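Local coordinates for coiled-coil and C2 domain-containing protein 1-like (Drosophila melanogaster, PDB 6EI6) that binds phosphatidylinositol monophosphates through its C2 domain and regulates endosomal sorting by the ESCRT pathway, probably by preventing inappropriate polymerisation of the ESCRT-III subunit Shrub, at residues A[218-223]-A[247-252]. Residues are numbered along the deposited sequence; the frame is centred on the assembly and turned at random.
Sequences QPLETK and IRVRNP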
loop_
_atom_site.group_PDB
_atom_site.type_symbol
_atom_site.label_atom_id
_atom_site.label_comp_id
_atom_site.label_asym_id
_atom_site.label_seq_id
_atom_site.Cartn_x
_atom_site.Cartn_y
_atom_site.Cartn_z
ATOM N N GLN A 218 5.092 -1.423 4.567
ATOM C CA GLN A 218 4.588 -0.325 5.385
ATOM C C GLN A 218 3.416 0.455 4.784
ATOM O O GLN A 218 2.612 0.965 5.580
ATOM C CB GLN A 218 5.754 0.608 5.768
ATOM C CG GLN A 218 5.933 1.811 4.879
ATOM C CD GLN A 218 5.045 2.976 5.261
ATOM O OE1 GLN A 218 4.807 3.219 6.447
ATOM N NE2 GLN A 218 4.534 3.694 4.252
ATOM N N PRO A 219 3.239 0.590 3.452
ATOM C CA PRO A 219 1.979 1.178 2.958
ATOM C C PRO A 219 0.727 0.532 3.520
ATOM O O PRO A 219 -0.328 1.179 3.535
ATOM C CB PRO A 219 2.066 0.970 1.441
ATOM C CG PRO A 219 3.508 1.053 1.145
ATOM C CD PRO A 219 4.198 0.390 2.341
ATOM N N LEU A 220 0.789 -0.733 3.944
ATOM C CA LEU A 220 -0.387 -1.408 4.472
ATOM C C LEU A 220 -0.757 -0.920 5.873
ATOM O O LEU A 220 -1.794 -1.340 6.411
ATOM C CB LEU A 220 -0.183 -2.929 4.462
ATOM C CG LEU A 220 -0.114 -3.452 3.020
ATOM C CD1 LEU A 220 0.117 -4.936 2.991
ATOM C CD2 LEU A 220 -1.335 -3.097 2.183
ATOM N N GLU A 221 0.046 -0.029 6.462
ATOM C CA GLU A 221 -0.319 0.562 7.746
ATOM C C GLU A 221 -1.536 1.463 7.607
ATOM O O GLU A 221 -2.400 1.499 8.499
ATOM C CB GLU A 221 0.852 1.354 8.312
ATOM C CG GLU A 221 1.935 0.496 8.894
ATOM C CD GLU A 221 2.935 1.312 9.660
ATOM O OE1 GLU A 221 3.146 2.488 9.267
ATOM O OE2 GLU A 221 3.491 0.778 10.655
ATOM N N THR A 222 -1.621 2.200 6.498
ATOM C CA THR A 222 -2.739 3.093 6.251
ATOM C C THR A 222 -3.514 2.772 4.991
ATOM O O THR A 222 -4.565 3.380 4.782
ATOM C CB THR A 222 -2.273 4.552 6.173
ATOM O OG1 THR A 222 -1.436 4.725 5.030
ATOM C CG2 THR A 222 -1.511 4.930 7.420
ATOM N N LYS A 223 -3.029 1.860 4.146
ATOM C CA LYS A 223 -3.755 1.414 2.968
ATOM C C LYS A 223 -4.043 -0.076 3.070
ATOM O O LYS A 223 -3.465 -0.809 3.887
ATOM C CB LYS A 223 -2.992 1.703 1.679
ATOM C CG LYS A 223 -3.048 3.150 1.283
ATOM C CD LYS A 223 -2.526 3.352 -0.122
ATOM C CE LYS A 223 -1.372 4.295 -0.119
ATOM N NZ LYS A 223 -0.424 3.828 0.928
ATOM N N ILE A 247 -0.286 -6.934 -2.710
ATOM C CA ILE A 247 -0.321 -7.365 -1.318
ATOM C C ILE A 247 -1.551 -6.750 -0.669
ATOM O O ILE A 247 -1.737 -5.527 -0.702
ATOM C CB ILE A 247 0.946 -6.972 -0.550
ATOM C CG1 ILE A 247 2.190 -7.302 -1.384
ATOM C CG2 ILE A 247 0.975 -7.699 0.790
ATOM C CD1 ILE A 247 3.471 -6.947 -0.680
ATOM N N ARG A 248 -2.399 -7.592 -0.095
ATOM C CA ARG A 248 -3.726 -7.157 0.305
ATOM C C ARG A 248 -4.029 -7.598 1.723
ATOM O O ARG A 248 -3.724 -8.727 2.108
ATOM C CB ARG A 248 -4.779 -7.710 -0.637
ATOM C CG ARG A 248 -4.499 -7.408 -2.096
ATOM C CD ARG A 248 -5.534 -8.065 -2.994
ATOM N NE ARG A 248 -6.882 -7.535 -2.764
ATOM C CZ ARG A 248 -7.863 -8.223 -2.177
ATOM N NH1 ARG A 248 -7.651 -9.472 -1.752
ATOM N NH2 ARG A 248 -9.060 -7.666 -2.018
ATOM N N VAL A 249 -4.655 -6.707 2.489
ATOM C CA VAL A 249 -5.183 -7.036 3.808
ATOM C C VAL A 249 -6.644 -6.603 3.868
ATOM O O VAL A 249 -7.130 -5.851 3.017
ATOM C CB VAL A 249 -4.373 -6.390 4.941
ATOM C CG1 VAL A 249 -3.027 -7.059 5.044
ATOM C CG2 VAL A 249 -4.221 -4.899 4.677
ATOM N N ARG A 250 -7.355 -7.141 4.866
ATOM C CA ARG A 250 -8.755 -6.769 5.056
ATOM C C ARG A 250 -8.891 -5.303 5.465
ATOM O O ARG A 250 -9.811 -4.614 5.027
ATOM C CB ARG A 250 -9.413 -7.673 6.098
ATOM C CG ARG A 250 -10.397 -6.944 6.984
ATOM C CD ARG A 250 -11.511 -7.825 7.515
ATOM N NE ARG A 250 -12.581 -7.955 6.526
ATOM C CZ ARG A 250 -13.761 -8.514 6.771
ATOM N NH1 ARG A 250 -14.023 -8.983 7.978
ATOM N NH2 ARG A 250 -14.675 -8.598 5.812
ATOM N N ASN A 251 -7.999 -4.801 6.304
ATOM C CA ASN A 251 -7.994 -3.371 6.574
ATOM C C ASN A 251 -6.593 -2.987 7.008
ATOM O O ASN A 251 -5.792 -3.862 7.357
ATOM C CB ASN A 251 -9.047 -2.989 7.633
ATOM C CG ASN A 251 -8.989 -3.869 8.860
ATOM O OD1 ASN A 251 -9.798 -4.780 9.010
ATOM N ND2 ASN A 251 -8.047 -3.598 9.753
ATOM N N PRO A 252 -6.254 -1.697 6.975
ATOM C CA PRO A 252 -4.894 -1.290 7.336
ATOM C C PRO A 252 -4.551 -1.657 8.771
ATOM O O PRO A 252 -5.423 -1.794 9.630
ATOM C CB PRO A 252 -4.911 0.228 7.132
ATOM C CG PRO A 252 -6.002 0.477 6.143
ATOM C CD PRO A 252 -7.034 -0.582 6.404
#
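L220 meets I247 and V249 at one end of the C2-domain beta-sandwich, where the 218-223 turn between strands 208-216 and 225-233, one from each sheet, packs on the last residues of strand 241-249 and the loop that follows. Traced outward from L220 CB, a chi1 of -67° puts CG beside the backbone N and anti to the carbonyl carbon, and from there both methyls reach the strand, although the CB bond itself does not aim at it. CD1 lies 3.6 Å from I247 CG2. CD2 sits 4.2 Å from V249 CG2. The L220 and I247 side chains cross at about a right angle; L120 of strand 119-128 touches L220, I247 and V249, consistent with a place in the sandwich interior, and all three residues are buried.

Farther along the loop, P252 packs against the carbonyls of L220, E221 and T222, and the nearest CA atoms of the two segments, those of E221 and P252, are 5.0 Å apart. L220 O receives a CA-H...O contact from P252 CA at 3.2 Å, with 125° at the hydrogen. The proline ring continues along the same row of carbonyls, CG lying 3.5 Å from T222 O. The proline side chain also touches M258 of helix 255-263, and backbone hydrogen bonds between L220 and I253 and between E221 and L254 extend the join toward that helix. The CB bond of E221 points away from the 247-252 segment, and its OE2 forms a salt bridge with K189 NZ. Next to the proline, N251 ND2 donates to P252 O over 3.2 Å, approaching from above the carbonyl plane, 37° out of it.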